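Local coordinates for glutamyl-tRNA synthetase (Methanothermobacter thermautotrophicus, PDB 3AII), which probably charges tRNA(Glu) with glutamate, activating the amino acid with ATP first, as a non-discriminating archaeal synthetase, at residues 402-407 / 515-520; 424-429 / 436-441; 445-450 / 494-499; 498-503 / 544-549; 532-537 / 548-553. All coordinates share one frame; numbering follows the deposited sequence.

All five contacts lie in the C-terminal anticodon-binding part of the chain. Contact 1 opens first, at 402-407, and closes a long loop at 515-520. Nested inside that loop are contact 2, a beta hairpin, and then contact 3, where 494-499 returns to 445-450 in a second mixed sheet. Contact 4 starts at 498, where contact 3 ends, and crosses contact 1, since its second segment arrives after contact 1 has closed. Contact 5 opens later, at 532, and ends on strand 546-552, which it shares with contact 4. Contacts 1, 4 and 5 build one sheet; E532 ties the hairpin of contact 2 to it through salt bridges with R426 and R438.

Contact 1 of 5, residues 402-407 / 515-520; sequences RRYFFA and VIEADA
Y404 turns its ring against the 3-10 turn that follows strand 511-516. CB of A520 lies over one face, 4.1 Å from Y404 CD1, while E517 CG and D519 CB come up at the edge. The ring's OH accepts from R402 NE (2.9 Å) and is also bonded to E522, so the polar end is held as well as the ring. F405 is gripped at both backbone atoms by one residue: F405 N gives to E517 OE2 at 2.7 Å, meeting the carboxylate on its anti side, and E517 N returns a bond to F405 O at 3.1 Å. That carboxylate also makes a salt bridge with R438, which has a cation-pi contact with the F405 ring. With an alanine at E517, the amide of F405 would probably lose its acceptor and R438 an acidic mate. At F406 the ring takes I516 CB at its edge, and F406 CB packs on I516 CG1 at 4.2 Å. A407 N then bonds V515 O at 2.8 Å, V515 N bonds A407 O, and the two side chains share a face. This antiparallel ladder belongs to the sheet nearer the catalytic part, consistent with the proximal beta barrel of GlnRS-like synthetases.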
# COMPACT_ATOMS: atom_id res chain seq x y z
N ARG A 402 -21.17 -0.12 13.52
CA ARG A 402 -22.00 0.35 14.63
C ARG A 402 -21.89 1.87 14.76
O ARG A 402 -20.81 2.43 14.56
CB ARG A 402 -21.58 -0.31 15.95
CG ARG A 402 -21.72 -1.83 15.93
CD ARG A 402 -21.01 -2.48 17.13
NE ARG A 402 -21.75 -2.32 18.38
CZ ARG A 402 -22.58 -3.23 18.88
NH1 ARG A 402 -23.21 -2.99 20.02
NH2 ARG A 402 -22.78 -4.37 18.24
N ARG A 403 -23.00 2.50 15.11
CA ARG A 403 -23.06 3.96 15.18
C ARG A 403 -22.97 4.49 16.60
O ARG A 403 -23.66 4.01 17.50
CB ARG A 403 -24.37 4.46 14.56
CG ARG A 403 -24.50 4.18 13.07
CD ARG A 403 -25.76 4.85 12.52
NE ARG A 403 -26.92 4.62 13.37
CZ ARG A 403 -28.11 5.18 13.15
NH1 ARG A 403 -28.27 5.98 12.11
NH2 ARG A 403 -29.13 4.94 13.95
N TYR A 404 -22.13 5.52 16.79
CA TYR A 404 -22.03 6.21 18.08
C TYR A 404 -21.91 7.72 17.86
O TYR A 404 -21.47 8.17 16.80
CB TYR A 404 -20.79 5.72 18.84
CG TYR A 404 -20.81 4.23 19.10
CD1 TYR A 404 -21.43 3.72 20.24
CD2 TYR A 404 -20.26 3.34 18.19
CE1 TYR A 404 -21.47 2.35 20.47
CE2 TYR A 404 -20.29 1.97 18.42
CZ TYR A 404 -20.89 1.49 19.56
OH TYR A 404 -20.93 0.12 19.76
N PHE A 405 -22.26 8.49 18.89
CA PHE A 405 -22.06 9.95 18.89
C PHE A 405 -20.72 10.28 19.56
O PHE A 405 -20.55 10.03 20.76
CB PHE A 405 -23.17 10.66 19.67
CG PHE A 405 -24.51 10.69 18.97
CD1 PHE A 405 -24.61 10.58 17.59
CD2 PHE A 405 -25.68 10.85 19.71
CE1 PHE A 405 -25.86 10.61 16.96
CE2 PHE A 405 -26.92 10.88 19.08
CZ PHE A 405 -27.01 10.78 17.71
N PHE A 406 -19.80 10.85 18.78
CA PHE A 406 -18.54 11.39 19.29
C PHE A 406 -18.58 12.89 19.02
O PHE A 406 -18.70 13.31 17.88
CB PHE A 406 -17.35 10.75 18.55
CG PHE A 406 -16.03 11.48 18.75
CD1 PHE A 406 -15.36 11.42 19.96
CD2 PHE A 406 -15.46 12.19 17.69
CE1 PHE A 406 -14.14 12.08 20.14
CE2 PHE A 406 -14.24 12.85 17.85
CZ PHE A 406 -13.58 12.80 19.07
N ALA A 407 -18.49 13.67 20.09
CA ALA A 407 -18.48 15.13 19.97
C ALA A 407 -17.04 15.63 20.06
O ALA A 407 -16.46 15.66 21.16
CB ALA A 407 -19.34 15.75 21.07
N VAL A 515 -15.54 13.71 23.43
CA VAL A 515 -16.21 12.73 24.27
C VAL A 515 -17.12 11.87 23.41
O VAL A 515 -17.58 12.29 22.35
CB VAL A 515 -17.02 13.38 25.42
CG1 VAL A 515 -16.06 14.04 26.42
CG2 VAL A 515 -18.03 14.39 24.87
N ILE A 516 -17.36 10.65 23.88
CA ILE A 516 -18.18 9.70 23.14
C ILE A 516 -19.22 9.12 24.09
O ILE A 516 -19.03 9.09 25.30
CB ILE A 516 -17.28 8.61 22.47
CG1 ILE A 516 -18.07 7.76 21.46
CG2 ILE A 516 -16.58 7.74 23.55
CD1 ILE A 516 -17.18 6.92 20.52
N GLU A 517 -20.35 8.68 23.55
CA GLU A 517 -21.40 8.14 24.39
C GLU A 517 -20.99 6.84 25.10
O GLU A 517 -20.11 6.11 24.64
CB GLU A 517 -22.68 7.95 23.58
CG GLU A 517 -22.62 6.79 22.62
CD GLU A 517 -23.89 6.71 21.79
OE1 GLU A 517 -24.81 5.96 22.17
OE2 GLU A 517 -23.95 7.41 20.76
N ALA A 518 -21.63 6.58 26.25
CA ALA A 518 -21.30 5.47 27.13
C ALA A 518 -21.19 4.11 26.45
O ALA A 518 -20.30 3.32 26.79
CB ALA A 518 -22.32 5.39 28.28
N ASP A 519 -22.07 3.82 25.50
CA ASP A 519 -22.05 2.51 24.85
C ASP A 519 -20.77 2.17 24.08
O ASP A 519 -20.47 1.00 23.85
CB ASP A 519 -23.26 2.34 23.94
CG ASP A 519 -24.49 1.92 24.69
OD1 ASP A 519 -24.36 1.17 25.69
OD2 ASP A 519 -25.60 2.34 24.29
N ALA A 520 -20.02 3.19 23.67
CA ALA A 520 -18.77 2.98 22.98
C ALA A 520 -17.83 2.10 23.80
O ALA A 520 -16.97 1.44 23.25
CB ALA A 520 -18.12 4.32 22.65

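Contact 2 of 5, residues 424-429 / 436-441; sequences VERPLH and GNRVLE
P427 O is gripped by two arginines: R438 NH2, 3.1 Å away and standing 43° above the carbonyl plane, and R403 NH2 from outside the pair. R438 gets there by folding its chain (chi2 117°), which turns the edge of the guanidinium to the carbonyl and lays one face over R426 CB. The extended R426 runs alongside, its CG 3.5 Å from R438 NH2, with the two guanidinium planes nearly perpendicular. Their closeness is paid for by acids: E532 bridges to both, D462 takes R426 and E517 takes R438, so the charges are probably well balanced. L428 CD2 presses on R438 CG at 3.6 Å and covers the aliphatic stem. R426 and R438 lie on one face of a beta hairpin, strands 422-427 and 437-442, in the anticodon-binding region. Its ladder has V424 and L440 exchanging two bonds, V424 N to L440 O measuring 2.8 Å, and R426 and R438 doing likewise. Toward the turn, L428 N bonds G436 O at 3.0 Å, and a water that accepts from H429 N sits 2.8 Å from G436 O. On the solvent side N437 ND2 donates to E425 OE1 at 2.9 Å, in the amide plane and nearly straight, although the carboxylate is turned 74° against the amide. V439 lies alongside E425, pointing the same way, with CG2 against E425 CG.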
# COMPACT_ATOMS: atom_id res chain seq x y z
N VAL A 424 -33.81 8.63 25.36
CA VAL A 424 -33.72 8.58 23.91
C VAL A 424 -33.25 7.19 23.48
O VAL A 424 -32.30 6.66 24.05
CB VAL A 424 -32.71 9.62 23.42
CG1 VAL A 424 -32.57 9.56 21.91
CG2 VAL A 424 -33.12 11.03 23.88
N GLU A 425 -33.90 6.58 22.48
CA GLU A 425 -33.36 5.37 21.85
C GLU A 425 -32.99 5.61 20.40
O GLU A 425 -33.75 6.21 19.64
CB GLU A 425 -34.33 4.17 21.91
CG GLU A 425 -34.55 3.59 23.29
CD GLU A 425 -35.01 2.12 23.28
OE1 GLU A 425 -35.15 1.50 22.20
OE2 GLU A 425 -35.23 1.57 24.38
N ARG A 426 -31.83 5.10 20.01
CA ARG A 426 -31.37 5.22 18.64
C ARG A 426 -30.64 3.93 18.23
O ARG A 426 -29.77 3.45 18.96
CB ARG A 426 -30.44 6.44 18.50
CG ARG A 426 -29.88 6.63 17.09
CD ARG A 426 -29.25 8.03 16.95
NE ARG A 426 -28.76 8.28 15.59
CZ ARG A 426 -29.51 8.70 14.57
NH1 ARG A 426 -28.96 8.90 13.38
NH2 ARG A 426 -30.81 8.90 14.74
N PRO A 427 -31.01 3.35 17.08
CA PRO A 427 -30.35 2.10 16.68
C PRO A 427 -28.84 2.20 16.57
O PRO A 427 -28.26 3.18 16.08
CB PRO A 427 -30.93 1.83 15.29
CG PRO A 427 -32.30 2.47 15.36
CD PRO A 427 -32.09 3.72 16.15
N LEU A 428 -28.18 1.14 17.01
CA LEU A 428 -26.77 0.98 16.69
C LEU A 428 -26.54 0.85 15.19
O LEU A 428 -25.53 1.29 14.68
CB LEU A 428 -26.20 -0.22 17.46
CG LEU A 428 -25.92 0.17 18.92
CD1 LEU A 428 -26.10 -1.05 19.83
CD2 LEU A 428 -24.50 0.71 19.05
N HIS A 429 -27.48 0.23 14.48
CA HIS A 429 -27.44 0.23 13.03
C HIS A 429 -28.84 -0.02 12.48
O HIS A 429 -29.44 -1.04 12.79
CB HIS A 429 -26.49 -0.83 12.49
CG HIS A 429 -26.14 -0.62 11.05
ND1 HIS A 429 -27.07 -0.76 10.05
CD2 HIS A 429 -25.00 -0.21 10.46
CE1 HIS A 429 -26.50 -0.47 8.89
NE2 HIS A 429 -25.25 -0.14 9.11
N GLY A 436 -29.66 -4.05 18.43
CA GLY A 436 -30.45 -3.22 19.32
C GLY A 436 -30.18 -1.72 19.28
O GLY A 436 -29.55 -1.21 18.35
N ASN A 437 -30.69 -1.04 20.30
CA ASN A 437 -30.66 0.43 20.32
C ASN A 437 -29.79 0.95 21.45
O ASN A 437 -29.83 0.41 22.56
CB ASN A 437 -32.06 0.99 20.50
CG ASN A 437 -32.96 0.72 19.32
OD1 ASN A 437 -32.49 0.44 18.23
ND2 ASN A 437 -34.27 0.82 19.53
N ARG A 438 -29.03 2.01 21.19
CA ARG A 438 -28.45 2.78 22.29
C ARG A 438 -29.54 3.52 23.04
O ARG A 438 -30.55 3.93 22.45
CB ARG A 438 -27.43 3.81 21.76
CG ARG A 438 -26.32 3.25 20.91
CD ARG A 438 -26.36 3.81 19.49
NE ARG A 438 -26.01 5.23 19.48
CZ ARG A 438 -26.10 6.00 18.40
NH1 ARG A 438 -25.72 7.27 18.46
NH2 ARG A 438 -26.57 5.50 17.27
N VAL A 439 -29.36 3.70 24.34
CA VAL A 439 -30.27 4.46 25.17
C VAL A 439 -29.48 5.58 25.77
O VAL A 439 -28.50 5.35 26.49
CB VAL A 439 -30.90 3.60 26.28
CG1 VAL A 439 -31.90 4.42 27.09
CG2 VAL A 439 -31.57 2.38 25.65
N LEU A 440 -29.89 6.79 25.45
CA LEU A 440 -29.21 7.99 25.92
C LEU A 440 -30.14 8.73 26.85
O LEU A 440 -31.28 9.03 26.49
CB LEU A 440 -28.86 8.90 24.75
CG LEU A 440 -27.93 8.28 23.71
CD1 LEU A 440 -27.54 9.29 22.65
CD2 LEU A 440 -26.69 7.77 24.39
N GLU A 441 -29.65 9.03 28.05
CA GLU A 441 -30.47 9.67 29.05
C GLU A 441 -30.14 11.17 29.12
O GLU A 441 -29.10 11.56 29.65
CB GLU A 441 -30.26 9.02 30.42
CG GLU A 441 -30.52 7.52 30.45
CD GLU A 441 -31.99 7.17 30.59
OE1 GLU A 441 -32.85 8.09 30.57
OE2 GLU A 441 -32.28 5.95 30.75
O HOH W 1 -29.46 -1.58 15.62

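Contact 3 of 5, residues 445-450 / 494-499; sequences EVYLPG and VPAESA
Y447 and V494 form a hydrogen-bonded antiparallel pair: Y447 N gives to V494 O at 2.8 Å, nearly straight and in the carbonyl plane, and V494 N answers to Y447 O at 3.1 Å. Beyond the non-hydrogen-bonded pair V446-P495, A496 N gives to E445 O (3.0 Å), standing 42° above that carbonyl plane. Waters bridge at three places: one donates to both E445 O and E497 OE1, another joins E445 N to E497 OE2, and a third links Y447 OH to A496 O. The Y447 ring and the methyls of A496 and A499 carry the apolar contact. A496 CB touches E445 CB at 3.6 Å, and the Y447 ring, swung beside its backbone N (chi1 -70°), brings CE1 to within 3.7 Å of A499 CB. V515, from the neighbouring sheet, touches both Y447 and A499, so the contact sits where the two barrels of the anticodon-binding part meet. The polar rim is thus joined largely through water, which carries the E497 carboxylate to the backbone of E445, while the two acidic groups probably keep apart.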
# COMPACT_ATOMS: atom_id res chain seq x y z
N GLU A 445 -27.34 18.35 31.44
CA GLU A 445 -26.20 18.86 30.68
C GLU A 445 -25.84 17.93 29.53
O GLU A 445 -25.99 16.71 29.64
CB GLU A 445 -24.97 19.04 31.58
CG GLU A 445 -25.06 20.23 32.53
CD GLU A 445 -23.86 20.32 33.44
OE1 GLU A 445 -23.47 19.28 34.02
OE2 GLU A 445 -23.30 21.43 33.58
N VAL A 446 -25.35 18.51 28.44
CA VAL A 446 -24.87 17.72 27.31
C VAL A 446 -23.55 18.27 26.81
O VAL A 446 -23.21 19.43 27.06
CB VAL A 446 -25.86 17.73 26.12
CG1 VAL A 446 -27.19 17.16 26.52
CG2 VAL A 446 -26.03 19.16 25.54
N TYR A 447 -22.81 17.43 26.09
CA TYR A 447 -21.68 17.91 25.31
C TYR A 447 -22.10 18.04 23.85
O TYR A 447 -22.66 17.09 23.28
CB TYR A 447 -20.51 16.93 25.42
CG TYR A 447 -19.84 16.91 26.77
CD1 TYR A 447 -20.09 15.87 27.67
CD2 TYR A 447 -18.92 17.89 27.14
CE1 TYR A 447 -19.47 15.83 28.90
CE2 TYR A 447 -18.29 17.85 28.37
CZ TYR A 447 -18.56 16.81 29.24
OH TYR A 447 -17.93 16.76 30.47
N LEU A 448 -21.85 19.20 23.25
CA LEU A 448 -22.06 19.37 21.81
C LEU A 448 -20.73 19.57 21.11
O LEU A 448 -19.82 20.17 21.68
CB LEU A 448 -22.94 20.58 21.51
CG LEU A 448 -24.34 20.63 22.09
CD1 LEU A 448 -25.08 21.87 21.57
CD2 LEU A 448 -25.09 19.38 21.72
N PRO A 449 -20.62 19.09 19.87
CA PRO A 449 -19.39 19.34 19.11
C PRO A 449 -19.20 20.83 18.91
O PRO A 449 -20.11 21.50 18.43
CB PRO A 449 -19.64 18.64 17.77
CG PRO A 449 -21.13 18.48 17.68
CD PRO A 449 -21.63 18.36 19.09
N GLY A 450 -18.04 21.35 19.30
CA GLY A 450 -17.86 22.79 19.34
C GLY A 450 -17.52 23.47 18.02
O GLY A 450 -17.68 24.68 17.90
N VAL A 494 -23.80 14.26 23.41
CA VAL A 494 -23.48 13.25 24.40
C VAL A 494 -23.97 13.69 25.79
O VAL A 494 -23.66 14.79 26.23
CB VAL A 494 -21.96 13.01 24.47
CG1 VAL A 494 -21.65 11.90 25.48
CG2 VAL A 494 -21.40 12.64 23.08
N PRO A 495 -24.76 12.83 26.47
CA PRO A 495 -25.19 13.15 27.84
C PRO A 495 -23.97 13.40 28.72
O PRO A 495 -23.02 12.61 28.69
CB PRO A 495 -25.90 11.87 28.30
CG PRO A 495 -26.32 11.17 27.04
CD PRO A 495 -25.31 11.56 25.98
N ALA A 496 -23.98 14.46 29.52
CA ALA A 496 -22.77 14.83 30.25
C ALA A 496 -22.39 13.80 31.32
O ALA A 496 -21.20 13.55 31.56
CB ALA A 496 -22.92 16.20 30.87
N GLU A 497 -23.39 13.20 31.96
CA GLU A 497 -23.15 12.37 33.13
C GLU A 497 -22.33 11.13 32.83
O GLU A 497 -21.54 10.67 33.66
CB GLU A 497 -24.48 11.96 33.78
CG GLU A 497 -25.19 13.09 34.52
CD GLU A 497 -26.07 13.95 33.62
OE1 GLU A 497 -26.11 13.74 32.39
OE2 GLU A 497 -26.74 14.85 34.17
N SER A 498 -22.50 10.59 31.63
CA SER A 498 -21.92 9.29 31.31
C SER A 498 -20.91 9.31 30.16
O SER A 498 -20.46 8.26 29.71
CB SER A 498 -23.04 8.31 30.99
OG SER A 498 -23.83 8.81 29.92
N ALA A 499 -20.55 10.51 29.72
CA ALA A 499 -19.64 10.71 28.60
C ALA A 499 -18.26 10.12 28.89
O ALA A 499 -17.78 10.18 30.03
CB ALA A 499 -19.52 12.20 28.33
O HOH W 2 -27.81 15.10 30.82
O HOH W 3 -26.87 17.32 33.97
O HOH W 4 -19.14 15.33 32.16

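Contact 4 of 5, residues 498-503 / 544-549; sequences SALEAE and PGMVFY
F548 N donates to E503 O at 2.8 Å, almost straight and in the carbonyl plane, and E503 N donates to M546 O at 2.9 Å; E503 thus bonds on both sides of V547, the pattern of parallel strands. Toward the start of the pairing the grip slackens: M546 N reaches E501 O only weakly, and a water donating to E501 O at 3.0 Å and accepting from G545 N fills in. On one face E503 and V547 run side by side, E503 CG lying 3.7 Å from V547 CG2, since chi1 of 61° sets CG between backbone N and carbonyl carbon. With a glycine at E503 the stem beside V547 CG2 is gone, which would probably leave V547 less covered on that side and the strand freer to flex. The other face is apolar: A502 CB lies 4.3 Å from F548 CE1, at the ring edge, and L500 CD1 presses tightly on M546 CE at 3.5 Å. Strands 500-505 and 546-552 are parallel neighbours in a mixed barrel sheet; firm amide bonds at one end and a water at the other suggest that the pairing is weaker toward G545.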
# COMPACT_ATOMS: atom_id res chain seq x y z
N SER A 498 -22.50 10.59 31.63
CA SER A 498 -21.92 9.29 31.31
C SER A 498 -20.91 9.31 30.16
O SER A 498 -20.46 8.26 29.71
CB SER A 498 -23.04 8.31 30.99
OG SER A 498 -23.83 8.81 29.92
N ALA A 499 -20.55 10.51 29.72
CA ALA A 499 -19.64 10.71 28.60
C ALA A 499 -18.26 10.12 28.89
O ALA A 499 -17.78 10.18 30.03
CB ALA A 499 -19.52 12.20 28.33
N LEU A 500 -17.64 9.57 27.85
CA LEU A 500 -16.32 8.97 27.95
C LEU A 500 -15.31 9.77 27.15
O LEU A 500 -15.61 10.26 26.07
CB LEU A 500 -16.36 7.55 27.39
CG LEU A 500 -17.32 6.58 28.07
CD1 LEU A 500 -17.36 5.26 27.29
CD2 LEU A 500 -16.87 6.36 29.49
N GLU A 501 -14.08 9.87 27.65
CA GLU A 501 -13.04 10.54 26.90
C GLU A 501 -12.66 9.69 25.69
O GLU A 501 -12.55 8.47 25.78
CB GLU A 501 -11.81 10.79 27.77
CG GLU A 501 -12.07 11.69 28.96
CD GLU A 501 -12.46 13.09 28.54
OE1 GLU A 501 -13.46 13.62 29.08
OE2 GLU A 501 -11.78 13.66 27.66
N ALA A 502 -12.47 10.35 24.55
CA ALA A 502 -11.99 9.67 23.36
C ALA A 502 -11.17 10.62 22.50
O ALA A 502 -11.27 11.84 22.63
CB ALA A 502 -13.15 9.11 22.54
N GLU A 503 -10.37 10.05 21.62
CA GLU A 503 -9.68 10.86 20.63
C GLU A 503 -9.62 10.10 19.33
O GLU A 503 -9.72 8.87 19.31
CB GLU A 503 -8.29 11.26 21.09
CG GLU A 503 -7.35 10.12 21.35
CD GLU A 503 -6.07 10.58 22.03
OE1 GLU A 503 -6.16 11.14 23.14
OE2 GLU A 503 -4.99 10.38 21.44
N PRO A 544 -8.96 3.04 29.55
CA PRO A 544 -9.49 4.41 29.66
C PRO A 544 -8.91 5.30 28.57
O PRO A 544 -7.71 5.29 28.31
CB PRO A 544 -8.99 4.87 31.03
CG PRO A 544 -8.63 3.62 31.77
CD PRO A 544 -8.16 2.67 30.73
N GLY A 545 -9.78 6.07 27.92
CA GLY A 545 -9.34 6.94 26.85
C GLY A 545 -9.21 6.18 25.55
O GLY A 545 -8.11 5.84 25.12
N MET A 546 -10.35 5.91 24.92
CA MET A 546 -10.36 5.26 23.62
C MET A 546 -9.63 6.09 22.56
O MET A 546 -9.78 7.31 22.48
CB MET A 546 -11.81 5.04 23.18
CG MET A 546 -12.47 3.87 23.86
SD MET A 546 -14.24 3.90 23.47
CE MET A 546 -14.90 4.66 24.94
N VAL A 547 -8.85 5.42 21.73
CA VAL A 547 -8.21 6.08 20.60
C VAL A 547 -8.65 5.42 19.29
O VAL A 547 -8.44 4.23 19.11
CB VAL A 547 -6.69 6.02 20.72
CG1 VAL A 547 -6.05 6.73 19.54
CG2 VAL A 547 -6.25 6.65 22.04
N PHE A 548 -9.25 6.21 18.41
CA PHE A 548 -9.67 5.74 17.09
C PHE A 548 -8.74 6.31 16.04
O PHE A 548 -8.19 7.40 16.22
CB PHE A 548 -11.07 6.25 16.75
CG PHE A 548 -12.15 5.73 17.66
CD1 PHE A 548 -12.47 6.39 18.83
CD2 PHE A 548 -12.87 4.59 17.32
CE1 PHE A 548 -13.48 5.93 19.67
CE2 PHE A 548 -13.88 4.12 18.15
CZ PHE A 548 -14.19 4.79 19.32
N TYR A 549 -8.61 5.59 14.93
CA TYR A 549 -7.97 6.10 13.72
C TYR A 549 -9.01 6.35 12.63
O TYR A 549 -9.77 5.45 12.26
CB TYR A 549 -6.85 5.15 13.24
CG TYR A 549 -5.54 5.43 13.93
CD1 TYR A 549 -4.43 5.86 13.21
CD2 TYR A 549 -5.42 5.31 15.30
CE1 TYR A 549 -3.23 6.15 13.84
CE2 TYR A 549 -4.23 5.59 15.95
CZ TYR A 549 -3.14 6.02 15.21
OH TYR A 549 -1.95 6.32 15.86
O HOH W 5 -12.88 6.37 27.83

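Contact 5 of 5, residues 532-537 / 548-553; sequences ERFGFA and FYYAHK
Y550 OH donates to F534 O at 2.7 Å, the carbonyl lying at the edge of the tyrosine ring, and this bond helps set the position of that ring. Y550 CG lies anti to the backbone N (chi1 -165°), which brings the ring against F534 and G535. There it turns its edge to the face of F534 in an offset edge-to-face pair, planes 82° apart and F534 CE2 3.7 Å from Y550 CE1. G535 lies close beside the ring, its CA 3.6 Å from Y550 CE1; a side chain there would collide with the ring, so glycine is needed. F534 and G535 form a classic beta bulge against strand 528-531. Further along, A551 N bonds F536 O at 2.9 Å, and A537 CB rests on F548 CB at 3.9 Å. The packed part runs on to F536, whose N bonds H552 O (2.8 Å) and whose ring meets that of H552 obliquely; helix 386-397 touches both through R394 and L397. K553, by contrast, is the solvent side, exposed and with its side chain leading away. Its carboxylate is held: H552 ND1 donates to K553 O at 2.9 Å, in the imidazole plane, and R394 bonds the same oxygen. R394 probably offsets part of the C-terminal charge, while H552, probably neutral, only donates a hydrogen bond, and together they pin the last residue to the barrel and to helix 386-397.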
# COMPACT_ATOMS: atom_id res chain seq x y z
N GLU A 532 -21.15 9.24 14.14
CA GLU A 532 -22.17 9.87 13.31
C GLU A 532 -21.88 11.35 13.09
O GLU A 532 -21.48 12.05 14.02
CB GLU A 532 -23.54 9.69 13.93
CG GLU A 532 -23.93 8.22 14.08
CD GLU A 532 -25.42 8.05 14.24
OE1 GLU A 532 -26.15 8.35 13.27
OE2 GLU A 532 -25.85 7.62 15.32
N ARG A 533 -22.08 11.78 11.85
CA ARG A 533 -21.84 13.18 11.46
C ARG A 533 -20.37 13.58 11.60
O ARG A 533 -20.04 14.77 11.59
CB ARG A 533 -22.74 14.13 12.26
CG ARG A 533 -24.24 13.85 12.14
CD ARG A 533 -25.11 14.96 12.77
NE ARG A 533 -25.01 16.24 12.05
CZ ARG A 533 -24.33 17.29 12.49
NH1 ARG A 533 -24.27 18.40 11.76
NH2 ARG A 533 -23.70 17.24 13.65
N PHE A 534 -19.49 12.59 11.75
CA PHE A 534 -18.07 12.87 11.87
C PHE A 534 -17.27 12.01 10.87
O PHE A 534 -16.62 12.54 9.97
CB PHE A 534 -17.60 12.68 13.32
CG PHE A 534 -16.16 13.06 13.55
CD1 PHE A 534 -15.79 14.40 13.68
CD2 PHE A 534 -15.18 12.08 13.65
CE1 PHE A 534 -14.46 14.74 13.89
CE2 PHE A 534 -13.84 12.43 13.86
CZ PHE A 534 -13.49 13.76 13.98
N GLY A 535 -17.33 10.69 11.01
CA GLY A 535 -16.71 9.81 10.05
C GLY A 535 -16.60 8.37 10.53
O GLY A 535 -16.91 8.08 11.68
N PHE A 536 -16.17 7.48 9.65
CA PHE A 536 -15.89 6.10 10.04
C PHE A 536 -14.50 6.03 10.63
O PHE A 536 -13.61 6.78 10.20
CB PHE A 536 -15.99 5.17 8.84
CG PHE A 536 -17.38 5.06 8.28
CD1 PHE A 536 -18.24 4.08 8.74
CD2 PHE A 536 -17.83 5.95 7.32
CE1 PHE A 536 -19.52 3.97 8.23
CE2 PHE A 536 -19.12 5.86 6.82
CZ PHE A 536 -19.96 4.86 7.27
N ALA A 537 -14.29 5.16 11.61
CA ALA A 537 -12.99 5.06 12.26
C ALA A 537 -12.80 3.71 12.92
O ALA A 537 -13.76 3.09 13.37
CB ALA A 537 -12.84 6.18 13.32
N PHE A 548 -9.25 6.21 18.41
CA PHE A 548 -9.67 5.74 17.09
C PHE A 548 -8.74 6.31 16.04
O PHE A 548 -8.19 7.40 16.22
CB PHE A 548 -11.07 6.25 16.75
CG PHE A 548 -12.15 5.73 17.66
CD1 PHE A 548 -12.47 6.39 18.83
CD2 PHE A 548 -12.87 4.59 17.32
CE1 PHE A 548 -13.48 5.93 19.67
CE2 PHE A 548 -13.88 4.12 18.15
CZ PHE A 548 -14.19 4.79 19.32
N TYR A 549 -8.61 5.59 14.93
CA TYR A 549 -7.97 6.10 13.72
C TYR A 549 -9.01 6.35 12.63
O TYR A 549 -9.77 5.45 12.26
CB TYR A 549 -6.85 5.15 13.24
CG TYR A 549 -5.54 5.43 13.93
CD1 TYR A 549 -4.43 5.86 13.21
CD2 TYR A 549 -5.42 5.31 15.30
CE1 TYR A 549 -3.23 6.15 13.84
CE2 TYR A 549 -4.23 5.59 15.95
CZ TYR A 549 -3.14 6.02 15.21
OH TYR A 549 -1.95 6.32 15.86
N TYR A 550 -9.04 7.58 12.11
CA TYR A 550 -10.03 8.01 11.13
C TYR A 550 -9.84 7.38 9.76
O TYR A 550 -8.74 7.39 9.20
CB TYR A 550 -9.97 9.53 11.00
CG TYR A 550 -11.15 10.19 10.31
CD1 TYR A 550 -12.30 10.50 11.03
CD2 TYR A 550 -11.09 10.53 8.96
CE1 TYR A 550 -13.37 11.12 10.41
CE2 TYR A 550 -12.16 11.17 8.34
CZ TYR A 550 -13.30 11.46 9.08
OH TYR A 550 -14.38 12.09 8.49
N ALA A 551 -10.92 6.85 9.20
CA ALA A 551 -10.88 6.34 7.84
C ALA A 551 -11.30 7.44 6.87
O ALA A 551 -10.48 7.96 6.11
CB ALA A 551 -11.78 5.11 7.68
N HIS A 552 -12.58 7.80 6.90
CA HIS A 552 -13.14 8.76 5.95
C HIS A 552 -14.55 9.16 6.37
O HIS A 552 -15.15 8.55 7.25
CB HIS A 552 -13.19 8.14 4.54
CG HIS A 552 -13.80 6.77 4.52
ND1 HIS A 552 -15.15 6.56 4.69
CD2 HIS A 552 -13.24 5.55 4.38
CE1 HIS A 552 -15.40 5.26 4.65
NE2 HIS A 552 -14.26 4.62 4.47
N LYS A 553 -15.08 10.20 5.72
CA LYS A 553 -16.45 10.64 5.99
C LYS A 553 -17.45 9.53 5.69
O LYS A 553 -17.16 8.58 4.96
CB LYS A 553 -16.77 11.88 5.14
CG LYS A 553 -15.76 13.01 5.29
CD LYS A 553 -16.10 14.20 4.40
CE LYS A 553 -17.41 14.86 4.83
NZ LYS A 553 -17.74 16.04 3.98
OXT LYS A 553 -18.59 9.56 6.16